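PDB 6BFI: VIN1 from Oscarella pearsei, which binds actin filaments as a sponge homologue of vinculin and may play a role in cell-cell adhesion. Local coordinates for residues F275-Q279 / L357-E361; I299-R303 / A322-D326; K317-A321 / L360-I364. All blocks are in the same frame, centred on the assembly; numbering follows the deposited sequence.

Overall arrangement
All three contacts belong to one antiparallel four-helix bundle built from helices 268-283, 289-306, 312-338 and 344-375. Contact 1 joins the first helix to the last, contact 2 the second to the third, and contact 3 the third to the fourth, so contact 2 is nested within the stretch of chain that contact 1 closes. The centres of contacts 2 and 3 lie about 8 Å apart, and each lies about 11 Å from contact 1. Leu360 serves contacts 1 and 3 and meets Leu325 of contact 2 through its CD2, 3.8 Å from Leu325 CD1. Ile364 CD1 reaches both Phe275 of contact 1 and Gly302 of contact 2.

Contact 1 of 3, residues F275-Q279 / L357-E361; sequences FHQAQ and LQELE
The carboxylate of Glu361 is gripped at both oxygens from helix 268-283. Gln279 NE2 donates to Glu361 OE1 at 2.9 Å, nearly straight at 167°, and meets that oxygen almost head-on, close to the line of its C-O bond, with the amide and carboxylate nearly coplanar. His276 NE2 donates to Glu361 OE2 at 3.1 Å; the oxygen lies in the imidazole plane and is met on its syn side, somewhat out of the carboxylate plane. Two donors one helical turn apart, roughly, thus hold the carboxylate against rotation, and Arg365 adds a salt bridge to OE2. Glu361 gets there by running fully extended, its CG opposite the backbone N (chi1 178°), which carries the charge across to the facing helix. The positive charge of Arg365 is likely to favour the ionised form of the acid.

The stem of the same glutamate touches the Phe275 ring obliquely: Phe275 CD2 lies 3.9 Å from Glu361 CB, the two side chains running antiparallel alongside one another. Leu357 supplies the rest of the apolar surface with its two branches divided. CD1 comes obliquely to Phe275 CE2 at 3.8 Å, while CD2 presses on Ala278 CB at 3.6 Å. Leu360 CD2 comes in at the edge of the phenyl ring. Beside them, Gln279 lays its aliphatic CG on Leu357 CB, and its amide crosses Gln358 at about a right angle.

The segments run antiparallel at 160°, their axes 10.3 Å apart. On the inner side, Phe275 and Leu357 both pack on Cys298 of helix 289-306, and Leu357 and Leu360 reach helix 312-338; on the polar side, the loop residue Arg621 touches His276 and Gln279.

Contact 2 of 3, residues I299-R303 / A322-D326; sequences ISEGR and ADELD
Arg303 stretches across to segment 322-326 of helix 312-338 and sets its NH2 between two aspartates, forming salt bridges with both. Its CG stands beside the backbone N (chi1 -60°), and the chain is extended from CG to NE, which delivers the guanidinium to the far helix. Asp326 OD2 is modelled 2.5 Å from Arg303 NH2, a distance short enough to be read with caution; Asp323 OD1 lies 3.1 Å from the same nitrogen. The Asp323 oxygen sits well out of the guanidinium plane, so that pairing rests on charge and not on a directed N-H. Both carboxylates are turned 66° from the guanidinium plane and cross the arginine at about a right angle. Asp323 starts from a CB that faces away from the arginine's helix, yet its carboxylate swings back far enough to reach NH2.

The shaft of Arg303 packs as well as its head. Ala322 CB lies against it, 3.7 Å from Arg303 CG, and meets the guanidinium at its edge, in plane, beside NE.

One turn back on the same helix, Ile299 fills the inner part of the contact. Its branches take separate partners: CG2, opposite the backbone N, touches Ala322 CB at 3.7 Å, whereas CG1 carries CD1 across to Leu325 CB at 3.8 Å. That CD1 also brushes the carboxylate of Asp326.

The layering, with Ile299, Ala322 and Leu325 inside and the Arg303-Asp323-Asp326 network beside them on the more exposed side, fits two consecutive antiparallel helices, here at 162° with axes 10.1 Å apart, in one of the helical bundles from which vinculin-family proteins are built.

Contact 3 of 3, residues K317-A321 / L360-I364; sequences KLLAA and LEQEI
Leu318 presents its CD2 methyl to three residues of segment 360-364, and apolar packing around that methyl is the main interaction. Leu318 CD2 sits 3.8 Å from Leu360 CD1, the two leucines crossing at about a right angle, and 3.9 Å from Ile364 CG1. It also lies 3.8 Å from Glu363 CB, so the base of the glutamate packs against the same methyl. Leu360 holds its CG opposite the backbone N (chi1 175°), which brings CD1 inward to where it can also touch Ala321 CB, a looser approach at 4.2 Å.

The second kind of interaction is charged and lies toward the solvent side, where Lys317 is exposed. Lys317 extends toward Glu363 and then bends at its last torsion (chi4 58°), so that its CE, not its ammonium, comes nearest the acid: Glu363 OE2 is 3.2 Å from Lys317 CE but 4.2 Å from Lys317 NZ. The opposite charges are close without forming a salt bridge. Glu363 is itself bent at chi2, and the two side chains cross at about a right angle. An alanine in place of Glu363 would keep the CB beside Leu318, but would probably leave the lysine's methylenes uncovered on this side and its ammonium without the nearby negative charge.

The chemistry therefore implies that this pair of antiparallel helices is joined mainly by fitted aliphatic surfaces continuous with the bundle core, where Phe275 and Val305 also pack on Ile364, while the lysine and glutamate probably add a weak, undirected attraction.

Contact 1 of 3, residues F275-Q279 / L357-E361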
loop_
_atom_site.group_PDB
_atom_site.type_symbol
_atom_site.label_atom_id
_atom_site.label_comp_id
_atom_site.label_asym_id
_atom_site.label_seq_id
_atom_site.Cartn_x
_atom_site.Cartn_y
_atom_site.Cartn_z
ATOM N N PHE A 275 20.180 -4.620 3.011
ATOM C CA PHE A 275 21.222 -4.779 2.002
ATOM C C PHE A 275 22.030 -3.496 1.844
ATOM O O PHE A 275 23.266 -3.515 1.865
ATOM C CB PHE A 275 20.596 -5.178 0.662
ATOM C CG PHE A 275 20.593 -6.659 0.399
ATOM C CD1 PHE A 275 19.565 -7.462 0.872
ATOM C CD2 PHE A 275 21.608 -7.247 -0.338
ATOM C CE1 PHE A 275 19.560 -8.825 0.623
ATOM C CE2 PHE A 275 21.607 -8.608 -0.588
ATOM C CZ PHE A 275 20.584 -9.396 -0.107
ATOM N N HIS A 276 21.337 -2.365 1.698
ATOM C CA HIS A 276 22.025 -1.106 1.428
ATOM C C HIS A 276 22.822 -0.635 2.639
ATOM O O HIS A 276 23.924 -0.093 2.490
ATOM C CB HIS A 276 21.010 -0.048 0.997
ATOM C CG HIS A 276 20.172 -0.459 -0.173
ATOM N ND1 HIS A 276 19.071 0.257 -0.590
ATOM C CD2 HIS A 276 20.274 -1.515 -1.017
ATOM C CE1 HIS A 276 18.530 -0.339 -1.638
ATOM N NE2 HIS A 276 19.241 -1.416 -1.918
ATOM N N GLN A 277 22.281 -0.832 3.842
ATOM C CA GLN A 277 23.003 -0.465 5.055
ATOM C C GLN A 277 24.255 -1.315 5.227
ATOM O O GLN A 277 25.301 -0.813 5.659
ATOM C CB GLN A 277 22.087 -0.609 6.271
ATOM C CG GLN A 277 20.983 0.428 6.342
ATOM C CD GLN A 277 21.430 1.710 7.016
ATOM O OE1 GLN A 277 21.936 1.687 8.138
ATOM N NE2 GLN A 277 21.249 2.835 6.333
ATOM N N ALA A 278 24.165 -2.604 4.897
ATOM C CA ALA A 278 25.340 -3.464 4.981
ATOM C C ALA A 278 26.376 -3.080 3.930
ATOM O O ALA A 278 27.583 -3.117 4.196
ATOM C CB ALA A 278 24.930 -4.928 4.835
ATOM N N GLN A 279 25.920 -2.697 2.734
ATOM C CA GLN A 279 26.843 -2.243 1.699
ATOM C C GLN A 279 27.552 -0.959 2.115
ATOM O O GLN A 279 28.766 -0.826 1.928
ATOM C CB GLN A 279 26.094 -2.043 0.380
ATOM C CG GLN A 279 25.568 -3.334 -0.242
ATOM C CD GLN A 279 24.439 -3.095 -1.233
ATOM O OE1 GLN A 279 24.129 -1.954 -1.579
ATOM N NE2 GLN A 279 23.815 -4.174 -1.689
ATOM N N LEU A 357 28.186 -7.899 -2.214
ATOM C CA LEU A 357 26.817 -7.822 -1.718
ATOM C C LEU A 357 25.916 -7.112 -2.720
ATOM O O LEU A 357 24.758 -7.508 -2.916
ATOM C CB LEU A 357 26.795 -7.119 -0.362
ATOM C CG LEU A 357 25.589 -7.392 0.535
ATOM C CD1 LEU A 357 25.271 -8.878 0.554
ATOM C CD2 LEU A 357 25.864 -6.890 1.938
ATOM N N GLN A 358 26.435 -6.068 -3.374
ATOM C CA GLN A 358 25.692 -5.450 -4.468
ATOM C C GLN A 358 25.440 -6.441 -5.600
ATOM O O GLN A 358 24.337 -6.487 -6.160
ATOM C CB GLN A 358 26.440 -4.229 -4.995
ATOM C CG GLN A 358 26.007 -2.921 -4.375
ATOM C CD GLN A 358 26.432 -1.726 -5.200
ATOM O OE1 GLN A 358 27.395 -1.795 -5.964
ATOM N NE2 GLN A 358 25.709 -0.620 -5.057
ATOM N N GLU A 359 26.450 -7.241 -5.953
ATOM C CA GLU A 359 26.270 -8.214 -7.027
ATOM C C GLU A 359 25.271 -9.297 -6.634
ATOM O O GLU A 359 24.504 -9.778 -7.478
ATOM C CB GLU A 359 27.616 -8.828 -7.411
ATOM C CG GLU A 359 28.558 -7.844 -8.086
ATOM C CD GLU A 359 29.944 -8.420 -8.341
ATOM O OE1 GLU A 359 30.144 -9.634 -8.124
ATOM O OE2 GLU A 359 30.834 -7.650 -8.758
ATOM N N LEU A 360 25.262 -9.692 -5.358
ATOM C CA LEU A 360 24.260 -10.645 -4.892
ATOM C C LEU A 360 22.859 -10.057 -4.999
ATOM O O LEU A 360 21.923 -10.737 -5.442
ATOM C CB LEU A 360 24.558 -11.069 -3.455
ATOM C CG LEU A 360 23.514 -11.971 -2.791
ATOM C CD1 LEU A 360 23.293 -13.241 -3.605
ATOM C CD2 LEU A 360 23.921 -12.312 -1.369
ATOM N N GLU A 361 22.695 -8.792 -4.600
ATOM C CA GLU A 361 21.406 -8.126 -4.769
ATOM C C GLU A 361 20.978 -8.118 -6.232
ATOM O O GLU A 361 19.818 -8.419 -6.556
ATOM C CB GLU A 361 21.487 -6.701 -4.220
ATOM C CG GLU A 361 20.223 -5.879 -4.390
ATOM C CD GLU A 361 20.366 -4.468 -3.844
ATOM O OE1 GLU A 361 21.442 -4.146 -3.297
ATOM O OE2 GLU A 361 19.402 -3.683 -3.962
#

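Contact 2 of 3, residues I299-R303 / A322-D326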
loop_
_atom_site.group_PDB
_atom_site.type_symbol
_atom_site.label_atom_id
_atom_site.label_comp_id
_atom_site.label_asym_id
_atom_site.label_seq_id
_atom_site.Cartn_x
_atom_site.Cartn_y
_atom_site.Cartn_z
ATOM N N ILE A 299 22.904 -12.884 3.128
ATOM C CA ILE A 299 23.244 -14.182 2.552
ATOM C C ILE A 299 22.069 -15.143 2.682
ATOM O O ILE A 299 21.753 -15.893 1.748
ATOM C CB ILE A 299 24.516 -14.741 3.215
ATOM C CG1 ILE A 299 25.708 -13.817 2.943
ATOM C CG2 ILE A 299 24.806 -16.149 2.722
ATOM C CD1 ILE A 299 26.991 -14.256 3.626
ATOM N N SER A 300 21.397 -15.128 3.839
ATOM C CA SER A 300 20.225 -15.980 4.024
ATOM C C SER A 300 19.125 -15.633 3.030
ATOM O O SER A 300 18.443 -16.526 2.513
ATOM C CB SER A 300 19.705 -15.864 5.456
ATOM O OG SER A 300 20.469 -16.660 6.344
ATOM N N GLU A 301 18.928 -14.341 2.756
ATOM C CA GLU A 301 17.946 -13.954 1.748
ATOM C C GLU A 301 18.365 -14.436 0.364
ATOM O O GLU A 301 17.527 -14.899 -0.423
ATOM C CB GLU A 301 17.747 -12.436 1.762
ATOM C CG GLU A 301 16.939 -11.883 0.593
ATOM C CD GLU A 301 15.452 -12.213 0.667
ATOM O OE1 GLU A 301 15.022 -12.909 1.613
ATOM O OE2 GLU A 301 14.705 -11.766 -0.228
ATOM N N GLY A 302 19.660 -14.352 0.057
ATOM C CA GLY A 302 20.140 -14.851 -1.223
ATOM C C GLY A 302 19.883 -16.334 -1.407
ATOM O O GLY A 302 19.447 -16.771 -2.476
ATOM N N ARG A 303 20.142 -17.132 -0.367
ATOM C CA ARG A 303 19.895 -18.567 -0.469
ATOM C C ARG A 303 18.403 -18.878 -0.499
ATOM O O ARG A 303 17.980 -19.822 -1.181
ATOM C CB ARG A 303 20.583 -19.298 0.684
ATOM C CG ARG A 303 22.091 -19.093 0.707
ATOM C CD ARG A 303 22.762 -19.799 1.874
ATOM N NE ARG A 303 24.199 -19.536 1.890
ATOM C CZ ARG A 303 25.033 -19.960 2.836
ATOM N NH1 ARG A 303 24.579 -20.675 3.856
ATOM N NH2 ARG A 303 26.324 -19.666 2.760
ATOM N N ALA A 322 26.683 -16.702 -2.428
ATOM C CA ALA A 322 26.482 -16.802 -0.987
ATOM C C ALA A 322 27.704 -17.399 -0.299
ATOM O O ALA A 322 28.209 -16.846 0.686
ATOM C CB ALA A 322 25.234 -17.633 -0.689
ATOM N N ASP A 323 28.197 -18.533 -0.806
ATOM C CA ASP A 323 29.352 -19.170 -0.182
ATOM C C ASP A 323 30.618 -18.339 -0.347
ATOM O O ASP A 323 31.485 -18.351 0.537
ATOM C CB ASP A 323 29.554 -20.574 -0.752
ATOM C CG ASP A 323 28.636 -21.598 -0.110
ATOM O OD1 ASP A 323 28.290 -21.421 1.078
ATOM O OD2 ASP A 323 28.264 -22.576 -0.792
ATOM N N GLU A 324 30.748 -17.620 -1.464
ATOM C CA GLU A 324 31.870 -16.698 -1.615
ATOM C C GLU A 324 31.826 -15.616 -0.544
ATOM O O GLU A 324 32.847 -15.300 0.083
ATOM C CB GLU A 324 31.858 -16.075 -3.011
ATOM C CG GLU A 324 33.012 -15.118 -3.267
ATOM C CD GLU A 324 32.976 -14.514 -4.659
ATOM O OE1 GLU A 324 31.879 -14.133 -5.118
ATOM O OE2 GLU A 324 34.048 -14.428 -5.296
ATOM N N LEU A 325 30.639 -15.044 -0.313
ATOM C CA LEU A 325 30.508 -14.014 0.713
ATOM C C LEU A 325 30.794 -14.575 2.101
ATOM O O LEU A 325 31.424 -13.905 2.928
ATOM C CB LEU A 325 29.115 -13.390 0.654
ATOM C CG LEU A 325 29.017 -12.128 -0.203
ATOM C CD1 LEU A 325 27.576 -11.848 -0.596
ATOM C CD2 LEU A 325 29.608 -10.942 0.547
ATOM N N ASP A 326 30.344 -15.802 2.376
ATOM C CA ASP A 326 30.665 -16.429 3.655
ATOM C C ASP A 326 32.169 -16.604 3.824
ATOM O O ASP A 326 32.712 -16.378 4.913
ATOM C CB ASP A 326 29.950 -17.775 3.777
ATOM C CG ASP A 326 28.733 -17.709 4.679
ATOM O OD1 ASP A 326 28.769 -16.952 5.673
ATOM O OD2 ASP A 326 27.742 -18.414 4.393
#

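Contact 3 of 3, residues K317-A321 / L360-I364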
loop_
_atom_site.group_PDB
_atom_site.type_symbol
_atom_site.label_atom_id
_atom_site.label_comp_id
_atom_site.label_asym_id
_atom_site.label_seq_id
_atom_site.Cartn_x
_atom_site.Cartn_y
_atom_site.Cartn_z
ATOM N N LYS A 317 24.240 -20.319 -9.055
ATOM C CA LYS A 317 24.968 -19.053 -9.088
ATOM C C LYS A 317 24.730 -18.252 -7.813
ATOM O O LYS A 317 25.676 -17.731 -7.207
ATOM C CB LYS A 317 24.556 -18.249 -10.322
ATOM C CG LYS A 317 25.360 -16.978 -10.541
ATOM C CD LYS A 317 25.071 -16.379 -11.910
ATOM C CE LYS A 317 26.010 -15.225 -12.220
ATOM N NZ LYS A 317 27.439 -15.641 -12.185
ATOM N N LEU A 318 23.467 -18.143 -7.392
ATOM C CA LEU A 318 23.160 -17.466 -6.135
ATOM C C LEU A 318 23.842 -18.156 -4.960
ATOM O O LEU A 318 24.386 -17.491 -4.070
ATOM C CB LEU A 318 21.647 -17.412 -5.924
ATOM C CG LEU A 318 20.879 -16.381 -6.752
ATOM C CD1 LEU A 318 19.383 -16.670 -6.732
ATOM C CD2 LEU A 318 21.161 -14.982 -6.229
ATOM N N LEU A 319 23.831 -19.492 -4.947
ATOM C CA LEU A 319 24.528 -20.216 -3.889
ATOM C C LEU A 319 26.034 -19.986 -3.959
ATOM O O LEU A 319 26.703 -19.903 -2.920
ATOM C CB LEU A 319 24.200 -21.706 -3.972
ATOM C CG LEU A 319 22.737 -22.061 -3.698
ATOM C CD1 LEU A 319 22.489 -23.545 -3.906
ATOM C CD2 LEU A 319 22.343 -21.640 -2.290
ATOM N N ALA A 320 26.584 -19.868 -5.170
ATOM C CA ALA A 320 28.009 -19.585 -5.313
ATOM C C ALA A 320 28.358 -18.227 -4.716
ATOM O O ALA A 320 29.341 -18.094 -3.976
ATOM C CB ALA A 320 28.415 -19.650 -6.785
ATOM N N ALA A 321 27.559 -17.204 -5.027
ATOM C CA ALA A 321 27.792 -15.886 -4.445
ATOM C C ALA A 321 27.646 -15.923 -2.929
ATOM O O ALA A 321 28.404 -15.264 -2.206
ATOM C CB ALA A 321 26.834 -14.864 -5.054
ATOM N N LEU A 360 25.262 -9.692 -5.358
ATOM C CA LEU A 360 24.260 -10.645 -4.892
ATOM C C LEU A 360 22.859 -10.057 -4.999
ATOM O O LEU A 360 21.923 -10.737 -5.442
ATOM C CB LEU A 360 24.558 -11.069 -3.455
ATOM C CG LEU A 360 23.514 -11.971 -2.791
ATOM C CD1 LEU A 360 23.293 -13.241 -3.605
ATOM C CD2 LEU A 360 23.921 -12.312 -1.369
ATOM N N GLU A 361 22.695 -8.792 -4.600
ATOM C CA GLU A 361 21.406 -8.126 -4.769
ATOM C C GLU A 361 20.978 -8.118 -6.232
ATOM O O GLU A 361 19.818 -8.419 -6.556
ATOM C CB GLU A 361 21.487 -6.701 -4.220
ATOM C CG GLU A 361 20.223 -5.879 -4.390
ATOM C CD GLU A 361 20.366 -4.468 -3.844
ATOM O OE1 GLU A 361 21.442 -4.146 -3.297
ATOM O OE2 GLU A 361 19.402 -3.683 -3.962
ATOM N N GLN A 362 21.910 -7.798 -7.134
ATOM C CA GLN A 362 21.572 -7.745 -8.553
ATOM C C GLN A 362 21.167 -9.117 -9.077
ATOM O O GLN A 362 20.234 -9.229 -9.882
ATOM C CB GLN A 362 22.746 -7.188 -9.358
ATOM C CG GLN A 362 22.408 -6.902 -10.815
ATOM C CD GLN A 362 21.288 -5.884 -10.966
ATOM O OE1 GLN A 362 21.138 -4.981 -10.144
ATOM N NE2 GLN A 362 20.493 -6.031 -12.018
ATOM N N GLU A 363 21.850 -10.174 -8.630
ATOM C CA GLU A 363 21.484 -11.514 -9.077
ATOM C C GLU A 363 20.146 -11.952 -8.493
ATOM O O GLU A 363 19.432 -12.746 -9.117
ATOM C CB GLU A 363 22.581 -12.514 -8.711
ATOM C CG GLU A 363 23.096 -13.341 -9.888
ATOM C CD GLU A 363 23.785 -12.500 -10.953
ATOM O OE1 GLU A 363 23.084 -11.879 -11.781
ATOM O OE2 GLU A 363 25.034 -12.457 -10.962
ATOM N N ILE A 364 19.792 -11.458 -7.305
ATOM C CA ILE A 364 18.459 -11.713 -6.766
ATOM C C ILE A 364 17.404 -11.072 -7.659
ATOM O O ILE A 364 16.395 -11.699 -8.017
ATOM C CB ILE A 364 18.361 -11.208 -5.316
ATOM C CG1 ILE A 364 19.159 -12.122 -4.385
ATOM C CG2 ILE A 364 16.912 -11.117 -4.875
ATOM C CD1 ILE A 364 19.127 -11.690 -2.935
#